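Local coordinates for protein GCN5-related N-acetyltransferase (Kribbella flavida, PDB 4H89) that probably transfers an acyl group, most likely acetyl from acetyl-CoA, to an acceptor substrate, at residues Q126-E132 with V164-H170. Residues are numbered along the deposited sequence; the frame is centred on the assembly and turned at random.
Sequences QFNAVVE and VGLHVMH
The His167 imidazole meets CB of Glu132 and the carbonyl oxygen of Val130 obliquely, its NE2 lying 3.5 Å from Glu132 CB. At the ring's edge and in its plane, a water joins NE2 to Glu132 O, while ND1 bonds Thr151 OG1, so both nitrogens are engaged and the ring's rotation is probably fixed. The Phe127 ring receives Met169 CB obliquely; outside the pair of strands, Phe146 stacks on the ring and Trp141 meets it edge-to-face. On the same side of the sheet the selenium of Met169, a selenomethionine, lies 3.8 Å from Val130 CG2, the two side chains crossing at about a right angle; helix 135-143 covers this layer. On the other side, Val131 CG2 rests 3.7 Å from Leu166 CD2. Val131 CG1 also meets Val164 CG2.

Paired backbone bonds link Phe127 with Met169 and Val130 with His167; between them the register slips by one residue, and a water donates to both Asn128 O and Leu166 O. Where strand 124-131 ends, Glu132 N bonds Gly165 O. With CG between its backbone N and carbonyl carbon (chi1 73°), the extended Glu132 chain carries OE2 across to Gly165 N, 2.8 Å away, which meets it on the anti side, 25° out of the carboxylate plane. Replacing Glu132 with an alanine would probably leave Gly165 N without this acceptor and weaken the pairing at the strand's end. The principle illustrated is a beta bulge in strand 124-131, where it pairs antiparallel with strand 164-172, in the C-terminal half of the mixed sheet of the GNAT fold.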
loop_
_atom_site.group_PDB
_atom_site.type_symbol
_atom_site.label_atom_id
_atom_site.label_comp_id
_atom_site.label_asym_id
_atom_site.label_seq_id
_atom_site.Cartn_x
_atom_site.Cartn_y
_atom_site.Cartn_z
ATOM N N GLN A 126 -0.652 11.015 2.789
ATOM C CA GLN A 126 0.376 10.050 3.148
ATOM C C GLN A 126 1.064 9.573 1.875
ATOM O O GLN A 126 0.390 9.254 0.889
ATOM C CB GLN A 126 -0.293 8.862 3.852
ATOM C CG GLN A 126 0.613 7.731 4.247
ATOM C CD GLN A 126 -0.083 6.701 5.065
ATOM O OE1 GLN A 126 -1.063 6.994 5.799
ATOM N NE2 GLN A 126 0.419 5.488 5.000
ATOM N N PHE A 127 2.398 9.489 1.916
ATOM C CA PHE A 127 3.188 8.800 0.878
ATOM C C PHE A 127 3.716 7.525 1.537
ATOM O O PHE A 127 4.440 7.592 2.520
ATOM C CB PHE A 127 4.360 9.680 0.375
ATOM C CG PHE A 127 3.940 10.960 -0.263
ATOM C CD1 PHE A 127 2.654 11.159 -0.810
ATOM C CD2 PHE A 127 4.806 12.029 -0.274
ATOM C CE1 PHE A 127 2.314 12.361 -1.441
ATOM C CE2 PHE A 127 4.511 13.216 -0.899
ATOM C CZ PHE A 127 3.245 13.407 -1.468
ATOM N N ASN A 128 3.352 6.370 0.981
ATOM C CA ASN A 128 3.641 5.116 1.625
ATOM C C ASN A 128 5.085 4.681 1.549
ATOM O O ASN A 128 5.536 3.914 2.398
ATOM C CB ASN A 128 2.750 4.044 1.017
ATOM C CG ASN A 128 1.326 4.436 1.121
ATOM O OD1 ASN A 128 0.840 4.628 2.251
ATOM N ND2 ASN A 128 0.685 4.750 -0.044
ATOM N N ALA A 129 5.786 5.130 0.508
ATOM C CA ALA A 129 7.113 4.633 0.226
ATOM C C ALA A 129 7.905 5.639 -0.564
ATOM O O ALA A 129 7.696 5.844 -1.760
ATOM C CB ALA A 129 7.022 3.343 -0.551
ATOM N N VAL A 130 8.782 6.346 0.102
ATOM C CA VAL A 130 9.664 7.299 -0.495
ATOM C C VAL A 130 11.095 6.794 -0.290
ATOM O O VAL A 130 11.515 6.531 0.813
ATOM C CB VAL A 130 9.528 8.717 0.089
ATOM C CG1 VAL A 130 10.438 9.650 -0.683
ATOM C CG2 VAL A 130 8.058 9.166 0.050
ATOM N N VAL A 131 11.797 6.512 -1.396
ATOM C CA VAL A 131 13.118 5.911 -1.318
ATOM C C VAL A 131 14.044 6.907 -0.612
ATOM O O VAL A 131 14.138 8.069 -1.007
ATOM C CB VAL A 131 13.665 5.544 -2.728
ATOM C CG1 VAL A 131 15.073 4.979 -2.636
ATOM C CG2 VAL A 131 12.733 4.559 -3.436
ATOM N N GLU A 132 14.769 6.443 0.415
ATOM C CA GLU A 132 15.534 7.389 1.236
ATOM C C GLU A 132 16.700 8.062 0.526
ATOM O O GLU A 132 17.149 9.112 0.916
ATOM C CB GLU A 132 15.987 6.784 2.557
ATOM C CG GLU A 132 17.087 5.808 2.383
ATOM C CD GLU A 132 17.746 5.382 3.694
ATOM O OE1 GLU A 132 18.069 6.269 4.513
ATOM O OE2 GLU A 132 18.042 4.194 3.836
ATOM N N VAL A 164 18.231 -0.083 0.636
ATOM C CA VAL A 164 18.021 1.191 1.320
ATOM C C VAL A 164 16.580 1.282 1.842
ATOM O O VAL A 164 15.682 0.483 1.504
ATOM C CB VAL A 164 18.348 2.389 0.402
ATOM C CG1 VAL A 164 19.788 2.294 -0.068
ATOM C CG2 VAL A 164 17.405 2.505 -0.776
ATOM N N GLY A 165 16.356 2.263 2.711
ATOM C CA GLY A 165 15.048 2.403 3.356
ATOM C C GLY A 165 13.975 3.017 2.490
ATOM O O GLY A 165 14.231 3.741 1.548
ATOM N N LEU A 166 12.727 2.725 2.900
ATOM C CA LEU A 166 11.554 3.381 2.370
ATOM C C LEU A 166 10.877 4.197 3.488
ATOM O O LEU A 166 10.404 3.611 4.457
ATOM C CB LEU A 166 10.577 2.349 1.791
ATOM C CG LEU A 166 10.981 1.645 0.489
ATOM C CD1 LEU A 166 9.911 0.622 0.134
ATOM C CD2 LEU A 166 11.189 2.659 -0.653
ATOM N N HIS A 167 10.847 5.520 3.346
ATOM C CA HIS A 167 10.185 6.370 4.301
ATOM C C HIS A 167 8.678 6.265 4.089
ATOM O O HIS A 167 8.214 6.210 2.939
ATOM C CB HIS A 167 10.520 7.824 4.064
ATOM C CG HIS A 167 11.932 8.224 4.229
ATOM N ND1 HIS A 167 12.748 7.912 5.282
ATOM C CD2 HIS A 167 12.637 9.040 3.419
ATOM C CE1 HIS A 167 13.913 8.522 5.095
ATOM N NE2 HIS A 167 13.862 9.203 3.968
ATOM N N VAL A 168 7.935 6.373 5.188
ATOM C CA VAL A 168 6.523 6.701 5.132
ATOM C C VAL A 168 6.443 8.172 5.510
ATOM O O VAL A 168 7.007 8.554 6.521
ATOM C CB VAL A 168 5.737 5.851 6.154
ATOM C CG1 VAL A 168 4.252 6.248 6.132
ATOM C CG2 VAL A 168 5.942 4.370 5.816
HETATM N N MSE A 169 5.802 8.991 4.689
HETATM C CA MSE A 169 5.735 10.419 4.908
HETATM C C MSE A 169 4.280 10.856 5.029
HETATM O O MSE A 169 3.382 10.235 4.469
HETATM C CB MSE A 169 6.399 11.215 3.825
HETATM C CG MSE A 169 7.862 10.795 3.661
HETATM SE SE MSE A 169 8.962 11.932 2.540
HETATM C CE MSE A 169 9.227 13.508 3.633
ATOM N N HIS A 170 4.052 11.929 5.773
ATOM C CA HIS A 170 2.702 12.359 6.106
ATOM C C HIS A 170 2.642 13.851 6.291
ATOM O O HIS A 170 3.596 14.480 6.749
ATOM C CB HIS A 170 2.302 11.672 7.399
ATOM C CG HIS A 170 0.985 12.107 7.969
ATOM N ND1 HIS A 170 0.901 13.100 8.910
ATOM C CD2 HIS A 170 -0.291 11.680 7.759
ATOM C CE1 HIS A 170 -0.352 13.260 9.268
ATOM N NE2 HIS A 170 -1.086 12.394 8.606
HETATM O O HOH W 1 7.604 2.362 3.455
HETATM O O HOH W 2 16.150 10.631 3.029
#